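Local coordinates for protein tryptophan decarboxylase 1 (Oryza sativa subsp. japonica, PDB 6KHO) that uses pyridoxal 5'-phosphate to decarboxylate L-tryptophan to tryptamine and 5-hydroxy-L-tryptophan to serotonin, at residues G126-A131 with V370-D375. Sequence-based numbering, arbitrary orientation.
Sequences GFTWQA and VTDLKD
Asp-372 OD1 accepts the backbone N-H of Trp-129 at 2.9 Å through its anti lone pair, a nearly straight bond (161°) between segments 126-131 and 370-375. Two residues further on, Lys-374 N donates to Phe-127 O at 3.2 Å. Waters extend this polar seam: one bridges Gly-126 O to Leu-373 N, the other donates to Asp-372 OD1 while accepting from Gln-130 N. With OD2 bonded to Ser-365 OG, both carboxylate oxygens are engaged; an alanine here would probably leave the Trp-129 N-H and Ser-365 OG without this partner. The Asp-372 and Thr-128 side chains run side by side, CG 3.8 Å from Thr-128 CG2. Thr-128 OG1 accepts from Ala-131 N at 3.1 Å, an ST motif that precedes helix 133-149 in the decarboxylase domain. Phe-127 adjoins the cofactor-binding residues Val-380 and Gly-381 and meets Phe-103 of the second subunit edge-to-face, which places this turn at the dimer interface. Apolar packing centres on Val-370, whose CG1 lies over the five-membered ring of Trp-129, 3.7 Å from its centroid and 15° off the normal, a CH-pi contact. With CG anti to the backbone N (chi1 176°), the indole presents one face to Val-370, while NE1 bonds to Glu-137 OE2. Pro-59 of the second subunit packs on both side chains.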
# COMPACT_ATOMS: atom_id res chain seq x y z
N GLY A 126 -5.31 11.22 0.00
CA GLY A 126 -4.73 12.23 0.88
C GLY A 126 -3.25 12.54 0.70
O GLY A 126 -2.53 12.59 1.69
N PHE A 127 -2.81 12.79 -0.54
CA PHE A 127 -1.39 13.07 -0.77
C PHE A 127 -0.96 14.36 -0.07
O PHE A 127 0.18 14.47 0.40
CB PHE A 127 -1.07 13.13 -2.26
CG PHE A 127 -2.20 13.60 -3.16
CD1 PHE A 127 -2.60 14.93 -3.18
CD2 PHE A 127 -2.79 12.73 -4.06
CE1 PHE A 127 -3.62 15.36 -4.05
CE2 PHE A 127 -3.80 13.14 -4.92
CZ PHE A 127 -4.22 14.45 -4.92
N THR A 128 -1.84 15.36 -0.02
CA THR A 128 -1.60 16.59 0.71
C THR A 128 -2.71 16.79 1.74
O THR A 128 -3.81 16.23 1.62
CB THR A 128 -1.54 17.83 -0.21
OG1 THR A 128 -2.79 17.99 -0.89
CG2 THR A 128 -0.38 17.72 -1.23
N TRP A 129 -2.39 17.61 2.75
CA TRP A 129 -3.39 18.06 3.71
C TRP A 129 -4.59 18.68 3.01
O TRP A 129 -5.74 18.33 3.29
CB TRP A 129 -2.74 19.06 4.69
CG TRP A 129 -3.70 19.67 5.69
CD1 TRP A 129 -3.99 19.21 6.94
CD2 TRP A 129 -4.50 20.85 5.51
NE1 TRP A 129 -4.94 20.01 7.55
CE2 TRP A 129 -5.25 21.04 6.70
CE3 TRP A 129 -4.63 21.78 4.48
CZ2 TRP A 129 -6.14 22.11 6.87
CZ3 TRP A 129 -5.54 22.85 4.64
CH2 TRP A 129 -6.28 22.99 5.83
N GLN A 130 -4.34 19.57 2.04
CA GLN A 130 -5.44 20.25 1.36
C GLN A 130 -6.32 19.28 0.59
O GLN A 130 -7.55 19.49 0.50
CB GLN A 130 -4.89 21.32 0.42
CG GLN A 130 -5.98 22.15 -0.25
CD GLN A 130 -6.87 22.85 0.75
OE1 GLN A 130 -7.91 22.31 1.18
NE2 GLN A 130 -6.48 24.05 1.14
N ALA A 131 -5.72 18.21 0.03
CA ALA A 131 -6.44 17.16 -0.69
C ALA A 131 -7.54 16.52 0.13
O ALA A 131 -8.43 15.89 -0.47
CB ALA A 131 -5.49 16.03 -1.11
N VAL A 370 1.69 22.33 7.74
CA VAL A 370 1.14 20.98 7.61
C VAL A 370 2.24 20.06 7.07
O VAL A 370 3.18 20.51 6.41
CB VAL A 370 -0.10 20.93 6.67
CG1 VAL A 370 -1.20 21.79 7.22
CG2 VAL A 370 0.28 21.38 5.24
N THR A 371 2.12 18.77 7.38
CA THR A 371 2.96 17.76 6.74
C THR A 371 2.11 17.04 5.70
O THR A 371 1.07 16.46 6.04
CB THR A 371 3.56 16.77 7.74
OG1 THR A 371 4.42 17.46 8.64
CG2 THR A 371 4.42 15.72 7.01
N ASP A 372 2.51 17.13 4.43
CA ASP A 372 1.86 16.37 3.38
C ASP A 372 2.43 14.97 3.40
O ASP A 372 3.65 14.79 3.27
CB ASP A 372 2.05 17.04 2.02
CG ASP A 372 1.51 18.46 2.00
OD1 ASP A 372 0.34 18.64 2.39
OD2 ASP A 372 2.24 19.39 1.60
N LEU A 373 1.57 13.97 3.59
CA LEU A 373 2.08 12.64 3.90
C LEU A 373 2.62 11.91 2.68
O LEU A 373 3.31 10.89 2.85
CB LEU A 373 1.01 11.81 4.62
CG LEU A 373 0.72 12.39 6.02
CD1 LEU A 373 -0.50 11.74 6.68
CD2 LEU A 373 1.91 12.31 6.93
N LYS A 374 2.40 12.42 1.47
CA LYS A 374 3.19 11.93 0.34
C LYS A 374 4.69 12.09 0.58
O LYS A 374 5.49 11.35 -0.01
CB LYS A 374 2.80 12.66 -0.94
CG LYS A 374 3.14 14.15 -0.94
CD LYS A 374 2.85 14.74 -2.32
CE LYS A 374 3.31 16.18 -2.41
NZ LYS A 374 4.80 16.24 -2.49
N ASP A 375 5.10 13.03 1.43
CA ASP A 375 6.51 13.28 1.69
C ASP A 375 7.06 12.38 2.78
O ASP A 375 8.22 12.53 3.16
CB ASP A 375 6.73 14.75 2.06
CG ASP A 375 6.37 15.72 0.93
OD1 ASP A 375 6.37 15.34 -0.26
OD2 ASP A 375 6.08 16.89 1.24
O HOH W 1 -1.27 14.56 3.36
O HOH W 2 -1.71 20.82 1.98